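Local coordinates for putative membrane anchored protein (Corynebacterium diphtheriae, PDB 3LSO) that is of unknown function but probably stands at the cell surface as a membrane-anchored, elongated protein built of all-beta domains, at residues S259-A264 against P456-L461; T198-A203 against V209-T214; D238-P241 against K247-T250; V322-S327 against P447-E452. One frame throughout, in Å; residues are numbered along the deposited sequence.

Overall arrangement
The four contacts lie in the middle and far parts of an elongated beta protein, and no active site or ligand is known to relate them to. Contacts 1, 2 and 3 gather on one compact unit of two facing sheets. The centres of contacts 2 and 3 are about 13 Å apart, and strands 208-214 and 247-253 join them as sheet neighbours. Contact 1, about 15 Å from contact 2 between centres, meets it across the interior, where Ile262 CG2 lies 4.0 Å from Ile211 CG2. Contact 4 belongs to the following domain, about 37 Å from contact 3 between centres. It connects with contact 1 through Glu452 OE1, probably hydrogen-bonded to Ser259 OG at 3.1 Å.

Contact 1 of 4, residues S259-A264 against P456-L461; sequences SKTITA and PDLPAL
Thr261 and Thr263, two residues apart on strand 258-267, turn their side chains toward the extended segment 456-461 and meet Leu458 and Leu461 in turn. Both segments present these residues on one side. Alternate residues of a strand share a face, while the loop follows a polyproline II-like course with about three residues to a turn, which brings the third residue after Leu458 round to the same side. Leu458 and Thr261 cross obliquely: the methyl CD2 of Leu458 approaches the threonine where it branches, 3.8 Å from Thr261 OG1 and 4.0 Å from Thr261 CB. The second pair is built differently, for Leu461 and Thr263 reach toward each other tip to tip, with Leu461 CD1 3.7 Å from Thr263 CG2. Threonine serves well here because its two branches can be divided between two tasks. In Thr263 the methyl lies anti to the backbone N (chi1 -55°, measured to OG1) and takes the leucine, while OG1 is hydrogen-bonded to the carboxylate of Glu279. Leucine and threonine together bridge the roughly 9 Å between the CA atoms of each pair, the leucine giving the longer reach. The touching surface is small, 134 Å² in all, and Leu458 remains largely open to solvent. His233 fills in beside both leucines and binds the carbonyl of Pro459 through ND1. Leu461 also rests on Phe230 of strand 226-231, which together with strand 278-285 flanks 258-267 in its sheet, so the C-terminal segment runs over the outer face of these strands.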
loop_
_atom_site.group_PDB
_atom_site.type_symbol
_atom_site.label_atom_id
_atom_site.label_comp_id
_atom_site.label_asym_id
_atom_site.label_seq_id
_atom_site.Cartn_x
_atom_site.Cartn_y
_atom_site.Cartn_z
ATOM N N SER B 259 12.472 5.632 15.428
ATOM C CA SER B 259 11.539 5.519 14.312
ATOM C C SER B 259 11.134 6.920 13.966
ATOM O O SER B 259 10.501 7.603 14.766
ATOM C CB SER B 259 10.305 4.721 14.677
ATOM O OG SER B 259 10.647 3.370 14.861
ATOM N N LYS B 260 11.523 7.354 12.782
ATOM C CA LYS B 260 11.180 8.669 12.310
ATOM C C LYS B 260 9.981 8.580 11.376
ATOM O O LYS B 260 9.902 7.679 10.545
ATOM C CB LYS B 260 12.388 9.279 11.623
ATOM C CG LYS B 260 13.637 9.224 12.516
ATOM C CD LYS B 260 13.671 10.369 13.514
ATOM C CE LYS B 260 14.814 10.224 14.469
ATOM N NZ LYS B 260 14.673 11.156 15.631
ATOM N N THR B 261 9.022 9.488 11.547
ATOM C CA THR B 261 7.805 9.502 10.744
ATOM C C THR B 261 7.944 10.576 9.685
ATOM O O THR B 261 8.073 11.757 9.995
ATOM C CB THR B 261 6.590 9.806 11.607
ATOM O OG1 THR B 261 6.366 8.724 12.519
ATOM C CG2 THR B 261 5.394 9.907 10.766
ATOM N N ILE B 262 7.954 10.155 8.432
ATOM C CA ILE B 262 8.045 11.085 7.332
ATOM C C ILE B 262 6.656 11.248 6.757
ATOM O O ILE B 262 5.935 10.257 6.526
ATOM C CB ILE B 262 9.004 10.584 6.244
ATOM C CG1 ILE B 262 10.327 10.106 6.861
ATOM C CG2 ILE B 262 9.252 11.658 5.196
ATOM C CD1 ILE B 262 11.066 11.174 7.687
ATOM N N THR B 263 6.276 12.507 6.550
ATOM C CA THR B 263 4.985 12.822 5.970
ATOM C C THR B 263 5.212 13.726 4.779
ATOM O O THR B 263 6.062 14.635 4.836
ATOM C CB THR B 263 4.056 13.465 7.002
ATOM O OG1 THR B 263 3.966 12.600 8.150
ATOM C CG2 THR B 263 2.666 13.652 6.420
ATOM N N ALA B 264 4.497 13.441 3.690
ATOM C CA ALA B 264 4.530 14.258 2.479
ATOM C C ALA B 264 3.135 14.790 2.254
ATOM O O ALA B 264 2.147 14.037 2.374
ATOM C CB ALA B 264 4.970 13.440 1.283
ATOM N N PRO B 456 9.504 10.930 22.750
ATOM C CA PRO B 456 8.326 11.731 23.067
ATOM C C PRO B 456 7.233 11.530 22.012
ATOM O O PRO B 456 7.524 11.062 20.903
ATOM C CB PRO B 456 8.860 13.164 23.038
ATOM C CG PRO B 456 10.010 13.119 22.068
ATOM C CD PRO B 456 10.597 11.735 22.173
ATOM N N ASP B 457 5.993 11.855 22.367
ATOM C CA ASP B 457 4.881 11.738 21.431
ATOM C C ASP B 457 5.034 12.765 20.314
ATOM O O ASP B 457 5.632 13.832 20.508
ATOM C CB ASP B 457 3.532 11.952 22.147
ATOM C CG ASP B 457 3.232 10.887 23.217
ATOM O OD1 ASP B 457 4.102 10.008 23.494
ATOM O OD2 ASP B 457 2.105 10.949 23.778
ATOM N N LEU B 458 4.485 12.442 19.147
ATOM C CA LEU B 458 4.423 13.383 18.033
ATOM C C LEU B 458 3.315 14.404 18.255
ATOM O O LEU B 458 2.250 14.045 18.769
ATOM C CB LEU B 458 4.129 12.640 16.730
ATOM C CG LEU B 458 5.167 11.722 16.093
ATOM C CD1 LEU B 458 5.449 10.506 16.979
ATOM C CD2 LEU B 458 4.666 11.297 14.723
ATOM N N PRO B 459 3.548 15.677 17.858
ATOM C CA PRO B 459 2.428 16.613 17.821
ATOM C C PRO B 459 1.524 16.193 16.685
ATOM O O PRO B 459 1.897 15.337 15.890
ATOM C CB PRO B 459 3.089 17.955 17.492
ATOM C CG PRO B 459 4.562 17.746 17.745
ATOM C CD PRO B 459 4.802 16.316 17.422
ATOM N N ALA B 460 0.333 16.755 16.610
ATOM C CA ALA B 460 -0.499 16.491 15.456
ATOM C C ALA B 460 0.042 17.303 14.299
ATOM O O ALA B 460 0.542 18.416 14.486
ATOM C CB ALA B 460 -1.946 16.867 15.734
ATOM N N LEU B 461 -0.041 16.731 13.108
ATOM C CA LEU B 461 0.082 17.513 11.896
ATOM C C LEU B 461 -0.947 18.641 11.888
ATOM O O LEU B 461 -2.110 18.412 12.225
ATOM C CB LEU B 461 -0.185 16.638 10.683
ATOM C CG LEU B 461 0.898 15.737 10.145
ATOM C CD1 LEU B 461 0.293 14.963 8.995
ATOM C CD2 LEU B 461 2.080 16.562 9.683
#

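Contact 2 of 4, residues T198-A203 against V209-T214; sequences TAPESA and VQITAT
Thr198 and Thr212 form an antiparallel hydrogen-bonded pair, Thr198 N giving to Thr212 O at 2.6 Å and Thr212 N to Thr198 O at 2.9 Å. Thr198 O also receives a CA-H...O contact from Ile211 CA at 3.4 Å. The two threonines share a face of the sheet, with Thr198 CB 4.1 Å from Thr212 CB; beta-branched residues favour such extended backbone, and Thr212 OG1 is engaged by Ser249 OG on the next strand. Pairing ends there, for Pro200 has no N-H to continue it. The chain then leaves strand 208-214 and at Ala203 joins the other sheet, running parallel to strand 278-285. This switch of a first strand from one sheet to the other resembles the A-A' exchange of immunoglobulin-like sandwiches. On the interior side Ala199 CB meets the tip of Ile211, CD1, at 3.6 Å; a side chain of one methyl lets the isoleucine come close over it, and both residues touch Ile282 of the facing sheet. Farther along, the two methyls of Val209 part company. Val209 CG1, anti to the backbone N (chi1 176°), lies obliquely against the Pro200 ring, 3.8 Å from Pro200 CD, whereas Val209 CG2 takes Ala203 CB at 3.7 Å.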
loop_
_atom_site.group_PDB
_atom_site.type_symbol
_atom_site.label_atom_id
_atom_site.label_comp_id
_atom_site.label_asym_id
_atom_site.label_seq_id
_atom_site.Cartn_x
_atom_site.Cartn_y
_atom_site.Cartn_z
ATOM N N THR B 198 9.293 7.643 -0.961
ATOM C CA THR B 198 10.440 6.773 -1.155
ATOM C C THR B 198 11.528 7.177 -0.193
ATOM O O THR B 198 12.000 8.320 -0.194
ATOM C CB THR B 198 10.940 6.784 -2.610
ATOM O OG1 THR B 198 9.884 6.308 -3.450
ATOM C CG2 THR B 198 12.169 5.879 -2.776
ATOM N N ALA B 199 11.909 6.225 0.640
ATOM C CA ALA B 199 12.880 6.464 1.688
ATOM C C ALA B 199 13.678 5.197 1.872
ATOM O O ALA B 199 13.165 4.115 1.621
ATOM C CB ALA B 199 12.163 6.816 2.957
ATOM N N PRO B 200 14.944 5.315 2.299
ATOM C CA PRO B 200 15.719 4.096 2.474
ATOM C C PRO B 200 15.042 3.204 3.496
ATOM O O PRO B 200 14.180 3.669 4.248
ATOM C CB PRO B 200 17.057 4.608 3.020
ATOM C CG PRO B 200 17.133 6.012 2.577
ATOM C CD PRO B 200 15.727 6.508 2.657
ATOM N N GLU B 201 15.425 1.934 3.514
ATOM C CA GLU B 201 14.877 0.967 4.466
ATOM C C GLU B 201 15.294 1.318 5.926
ATOM O O GLU B 201 14.550 1.063 6.879
ATOM C CB GLU B 201 15.301 -0.450 4.043
ATOM C CG GLU B 201 14.296 -1.560 4.361
ATOM C CD GLU B 201 14.933 -2.723 5.178
ATOM O OE1 GLU B 201 15.167 -3.809 4.591
ATOM O OE2 GLU B 201 15.215 -2.540 6.404
ATOM N N SER B 202 16.479 1.924 6.066
ATOM C CA SER B 202 17.067 2.385 7.340
ATOM C C SER B 202 18.095 3.464 7.049
ATOM O O SER B 202 18.597 3.562 5.929
ATOM C CB SER B 202 17.816 1.264 8.049
ATOM O OG SER B 202 17.098 0.053 7.975
ATOM N N ALA B 203 18.438 4.253 8.064
ATOM C CA ALA B 203 19.512 5.238 7.916
ATOM C C ALA B 203 20.279 5.462 9.218
ATOM O O ALA B 203 19.859 5.005 10.291
ATOM C CB ALA B 203 18.969 6.545 7.377
ATOM N N VAL B 209 20.084 11.865 3.794
ATOM C CA VAL B 209 19.047 10.881 3.530
ATOM C C VAL B 209 18.075 11.437 2.514
ATOM O O VAL B 209 17.354 12.399 2.796
ATOM C CB VAL B 209 18.282 10.505 4.810
ATOM C CG1 VAL B 209 17.135 9.540 4.492
ATOM C CG2 VAL B 209 19.238 9.924 5.843
ATOM N N GLN B 210 18.069 10.832 1.331
ATOM C CA GLN B 210 17.195 11.274 0.255
ATOM C C GLN B 210 15.770 10.789 0.488
ATOM O O GLN B 210 15.547 9.629 0.802
ATOM C CB GLN B 210 17.722 10.820 -1.111
ATOM C CG GLN B 210 17.029 11.527 -2.279
ATOM C CD GLN B 210 17.839 11.532 -3.568
ATOM O OE1 GLN B 210 19.070 11.642 -3.551
ATOM N NE2 GLN B 210 17.147 11.431 -4.695
ATOM N N ILE B 211 14.815 11.696 0.354
ATOM C CA ILE B 211 13.408 11.371 0.492
ATOM C C ILE B 211 12.692 11.870 -0.744
ATOM O O ILE B 211 12.914 13.002 -1.175
ATOM C CB ILE B 211 12.779 12.065 1.719
ATOM C CG1 ILE B 211 13.456 11.647 3.013
ATOM C CG2 ILE B 211 11.312 11.724 1.822
ATOM C CD1 ILE B 211 13.488 10.190 3.229
ATOM N N THR B 212 11.809 11.043 -1.290
ATOM C CA THR B 212 11.130 11.350 -2.547
ATOM C C THR B 212 9.626 11.054 -2.491
ATOM O O THR B 212 9.211 9.946 -2.132
ATOM C CB THR B 212 11.820 10.594 -3.691
ATOM O OG1 THR B 212 13.051 11.258 -3.987
ATOM C CG2 THR B 212 10.967 10.539 -4.943
ATOM N N ALA B 213 8.815 12.054 -2.824
ATOM C CA ALA B 213 7.361 11.886 -2.908
ATOM C C ALA B 213 6.922 11.799 -4.371
ATOM O O ALA B 213 7.165 12.732 -5.136
ATOM C CB ALA B 213 6.656 13.051 -2.213
ATOM N N THR B 214 6.308 10.686 -4.770
ATOM C CA THR B 214 5.742 10.597 -6.113
ATOM C C THR B 214 4.323 11.162 -6.090
ATOM O O THR B 214 3.518 10.801 -5.222
ATOM C CB THR B 214 5.767 9.153 -6.647
#

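Contact 3 of 4, residues D238-P241 against K247-T250; sequences DPVP and KAST
Val240 turns its side chain from strand 234-241 onto the backbone of strand 247-253, where Ala248 and Ser249 receive it. The CB of Val240 stands a little back from that strand, and the two methyls beyond it make the closer approach. With chi1 at -179°, Val240 CG1 is anti to the backbone N and reaches farther across: it lies 3.5 Å from Ser249 O and 4.0 Å from Ser249 N, and so rests against the Ser249 peptide on the outer edge of strand 247-253. Val240 CG1 also has an apolar neighbour in Ala248 CB, at 4.3 Å. The other methyl, CG2, also faces the Ser249 carbonyl, with 4.0 Å between Val240 CG2 and Ser249 O. Beside this, Ala248 CB points back toward the first segment and comes within 4.1 Å of Pro241 O. Alanine is well placed, since its single methyl lets the two chains come near each other, and it also packs on Val227 of strand 226-231, in the sheet of Val240. Ser249 faces away and turns its hydroxyl to Thr212, which leaves its backbone for the valine. These are border strands of the two sheets in one sandwich, and the short connection between 241 and 247 carries the chain from one to the other. Each has its backbone partners on its inner neighbour, Val227 for Val240 and Ala213 for Ala248. The segments meet by van der Waals contact between methyls and backbone, so the two edge strands are held here by dispersion and shape alone.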
loop_
_atom_site.group_PDB
_atom_site.type_symbol
_atom_site.label_atom_id
_atom_site.label_comp_id
_atom_site.label_asym_id
_atom_site.label_seq_id
_atom_site.Cartn_x
_atom_site.Cartn_y
_atom_site.Cartn_z
ATOM N N ASP B 238 11.301 24.447 3.570
ATOM C CA ASP B 238 10.318 24.990 2.631
ATOM C C ASP B 238 9.642 23.887 1.803
ATOM O O ASP B 238 10.216 22.803 1.624
ATOM C CB ASP B 238 11.002 25.989 1.679
ATOM C CG ASP B 238 11.226 27.351 2.310
ATOM O OD1 ASP B 238 10.774 27.575 3.451
ATOM O OD2 ASP B 238 11.851 28.214 1.657
ATOM N N PRO B 239 8.421 24.163 1.289
ATOM C CA PRO B 239 7.764 23.274 0.310
ATOM C C PRO B 239 8.549 23.170 -1.003
ATOM O O PRO B 239 9.010 24.193 -1.540
ATOM C CB PRO B 239 6.412 23.951 0.067
ATOM C CG PRO B 239 6.184 24.805 1.255
ATOM C CD PRO B 239 7.540 25.285 1.676
ATOM N N VAL B 240 8.685 21.943 -1.502
ATOM C CA VAL B 240 9.518 21.627 -2.665
ATOM C C VAL B 240 8.711 21.566 -3.981
ATOM O O VAL B 240 7.663 20.931 -4.025
ATOM C CB VAL B 240 10.253 20.285 -2.437
ATOM C CG1 VAL B 240 11.152 19.946 -3.622
ATOM C CG2 VAL B 240 11.071 20.333 -1.150
ATOM N N PRO B 241 9.191 22.220 -5.059
ATOM C CA PRO B 241 8.420 22.123 -6.301
ATOM C C PRO B 241 8.484 20.717 -6.892
ATOM O O PRO B 241 9.493 20.033 -6.726
ATOM C CB PRO B 241 9.113 23.126 -7.229
ATOM C CG PRO B 241 10.479 23.281 -6.687
ATOM C CD PRO B 241 10.375 23.087 -5.208
ATOM N N LYS B 247 8.126 13.861 -9.472
ATOM C CA LYS B 247 8.606 13.589 -8.142
ATOM C C LYS B 247 8.968 14.907 -7.476
ATOM O O LYS B 247 9.191 15.914 -8.159
ATOM C CB LYS B 247 9.811 12.650 -8.217
ATOM C CG LYS B 247 9.542 11.363 -9.020
ATOM C CD LYS B 247 10.506 10.224 -8.665
ATOM C CE LYS B 247 10.024 8.893 -9.224
ATOM N NZ LYS B 247 9.914 8.931 -10.713
ATOM N N ALA B 248 8.983 14.903 -6.145
ATOM C CA ALA B 248 9.536 16.000 -5.359
ATOM C C ALA B 248 10.514 15.370 -4.397
ATOM O O ALA B 248 10.244 14.304 -3.859
ATOM C CB ALA B 248 8.445 16.730 -4.599
ATOM N N SER B 249 11.651 16.016 -4.182
ATOM C CA SER B 249 12.693 15.405 -3.375
ATOM C C SER B 249 13.309 16.346 -2.385
ATOM O O SER B 249 13.484 17.534 -2.655
ATOM C CB SER B 249 13.807 14.852 -4.249
ATOM O OG SER B 249 13.335 13.784 -5.034
ATOM N N THR B 250 13.656 15.791 -1.232
ATOM C CA THR B 250 14.465 16.498 -0.258
ATOM C C THR B 250 15.506 15.561 0.313
ATOM O O THR B 250 15.414 14.349 0.166
ATOM C CB THR B 250 13.603 17.163 0.833
ATOM O OG1 THR B 250 14.391 18.116 1.538
ATOM C CG2 THR B 250 13.037 16.157 1.795
#

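Contact 4 of 4, residues V322-S327 against P447-E452; sequences VSVSAS and PETAFE
Thr449 pushes its methyl toward strand 321-329, and its CG2 carries the whole of the close packing with Val324 and Ser325. Thr449 CG2 lies 3.8 Å from Ser325 O and 4.2 Å from Val324 CG1, and the valine and threonine side chains cross at about a right angle. Thr449 has chi1 at 73°, with OG1 in the crowded position between the backbone N and the carbonyl carbon, which swings CG2 outward to the strand and leaves the hydroxyl turned to its own side. There OG1 is hydrogen-bonded to Phe429 N and to Ile446 O. A threonine thus suits this buried corner: its hydroxyl is satisfied by backbone groups while its methyl packs against Val324 and the Ser325 carbonyl. The corner itself is a type I beta turn from Pro447 to Ala450, closed by a weak bond from Ala450 N to Pro447 O. Away from this point the contact soon thins. Ser325, a partly exposed residue, offers its carbonyl, while its side chain lies against Leu302 and Thr411. Val324, by contrast, is buried and leans on Phe416 of the neighbouring strand and on Phe429, so that both partners of the close pair share the phenylalanine at 429. The contact thus joins the four-stranded sheet holding 321-329 to the sheet holding 425-435 and 440-453. Only 101 Å² is buried between the segments, and no polar group is shared, which implies weak dispersive packing; the polar groups of the turn find partners outside the two segments, at Phe429, Ile446 and Thr308.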
loop_
_atom_site.group_PDB
_atom_site.type_symbol
_atom_site.label_atom_id
_atom_site.label_comp_id
_atom_site.label_asym_id
_atom_site.label_seq_id
_atom_site.Cartn_x
_atom_site.Cartn_y
_atom_site.Cartn_z
ATOM N N VAL B 322 18.236 -7.310 30.042
ATOM C CA VAL B 322 17.843 -8.014 28.814
ATOM C C VAL B 322 18.769 -9.188 28.525
ATOM O O VAL B 322 19.929 -9.179 28.929
ATOM C CB VAL B 322 17.832 -7.115 27.555
ATOM C CG1 VAL B 322 16.924 -5.921 27.740
ATOM C CG2 VAL B 322 19.248 -6.684 27.157
ATOM N N SER B 323 18.268 -10.184 27.808
ATOM C CA SER B 323 19.089 -11.314 27.457
ATOM C C SER B 323 19.227 -11.344 25.946
ATOM O O SER B 323 18.247 -11.182 25.208
ATOM C CB SER B 323 18.438 -12.579 27.933
ATOM O OG SER B 323 17.287 -12.807 27.151
ATOM N N VAL B 324 20.446 -11.548 25.492
ATOM C CA VAL B 324 20.766 -11.421 24.096
ATOM C C VAL B 324 21.450 -12.692 23.654
ATOM O O VAL B 324 22.169 -13.330 24.417
ATOM C CB VAL B 324 21.726 -10.233 23.860
ATOM C CG1 VAL B 324 22.212 -10.225 22.459
ATOM C CG2 VAL B 324 21.024 -8.936 24.163
ATOM N N SER B 325 21.236 -13.049 22.407
ATOM C CA SER B 325 21.894 -14.180 21.814
ATOM C C SER B 325 22.402 -13.721 20.463
ATOM O O SER B 325 21.754 -12.914 19.794
ATOM C CB SER B 325 20.868 -15.291 21.639
ATOM O OG SER B 325 21.479 -16.456 21.141
ATOM N N ALA B 326 23.562 -14.205 20.051
ATOM C CA ALA B 326 24.089 -13.851 18.710
ATOM C C ALA B 326 24.721 -15.076 18.069
ATOM O O ALA B 326 25.522 -15.764 18.715
ATOM C CB ALA B 326 25.077 -12.735 18.802
ATOM N N SER B 327 24.355 -15.364 16.823
ATOM C CA SER B 327 24.822 -16.568 16.175
ATOM C C SER B 327 25.588 -16.227 14.913
ATOM O O SER B 327 25.117 -15.447 14.106
ATOM C CB SER B 327 23.625 -17.422 15.783
ATOM O OG SER B 327 23.039 -18.087 16.874
ATOM N N PRO B 447 20.673 -6.838 13.433
ATOM C CA PRO B 447 19.363 -6.184 13.510
ATOM C C PRO B 447 18.359 -7.048 14.235
ATOM O O PRO B 447 17.304 -6.559 14.572
ATOM C CB PRO B 447 18.926 -6.053 12.038
ATOM C CG PRO B 447 20.162 -6.222 11.226
ATOM C CD PRO B 447 21.105 -7.078 12.043
ATOM N N GLU B 448 18.661 -8.322 14.465
ATOM C CA GLU B 448 17.695 -9.181 15.151
ATOM C C GLU B 448 17.782 -8.984 16.665
ATOM O O GLU B 448 16.997 -9.589 17.412
ATOM C CB GLU B 448 17.866 -10.657 14.793
ATOM C CG GLU B 448 17.469 -11.007 13.377
ATOM C CD GLU B 448 18.450 -10.510 12.312
ATOM O OE1 GLU B 448 19.463 -9.836 12.635
ATOM O OE2 GLU B 448 18.203 -10.794 11.121
ATOM N N THR B 449 18.710 -8.137 17.111
ATOM C CA THR B 449 18.817 -7.820 18.519
ATOM C C THR B 449 18.350 -6.385 18.806
ATOM O O THR B 449 18.462 -5.889 19.923
ATOM C CB THR B 449 20.269 -8.049 19.039
ATOM O OG1 THR B 449 21.159 -7.028 18.547
ATOM C CG2 THR B 449 20.770 -9.441 18.619
ATOM N N ALA B 450 17.804 -5.718 17.794
ATOM C CA ALA B 450 17.500 -4.282 17.920
ATOM C C ALA B 450 16.445 -3.984 18.985
ATOM O O ALA B 450 15.460 -4.715 19.081
ATOM C CB ALA B 450 17.043 -3.728 16.584
ATOM N N PHE B 451 16.628 -2.912 19.744
ATOM C CA PHE B 451 15.599 -2.462 20.662
ATOM C C PHE B 451 15.440 -0.960 20.580
ATOM O O PHE B 451 16.366 -0.264 20.192
ATOM C CB PHE B 451 15.896 -2.920 22.093
ATOM C CG PHE B 451 17.128 -2.289 22.719
ATOM C CD1 PHE B 451 17.044 -1.081 23.398
ATOM C CD2 PHE B 451 18.349 -2.930 22.669
ATOM C CE1 PHE B 451 18.134 -0.519 23.980
ATOM C CE2 PHE B 451 19.454 -2.366 23.256
ATOM C CZ PHE B 451 19.342 -1.159 23.912
ATOM N N GLU B 452 14.257 -0.464 20.926
ATOM C CA GLU B 452 14.025 0.969 20.938
ATOM C C GLU B 452 13.723 1.433 22.341
ATOM O O GLU B 452 12.935 0.820 23.035
ATOM C CB GLU B 452 12.892 1.376 19.987
ATOM C CG GLU B 452 12.966 2.848 19.547
ATOM C CD GLU B 452 11.962 3.256 18.463
ATOM O OE1 GLU B 452 11.467 2.387 17.712
ATOM O OE2 GLU B 452 11.675 4.473 18.368
#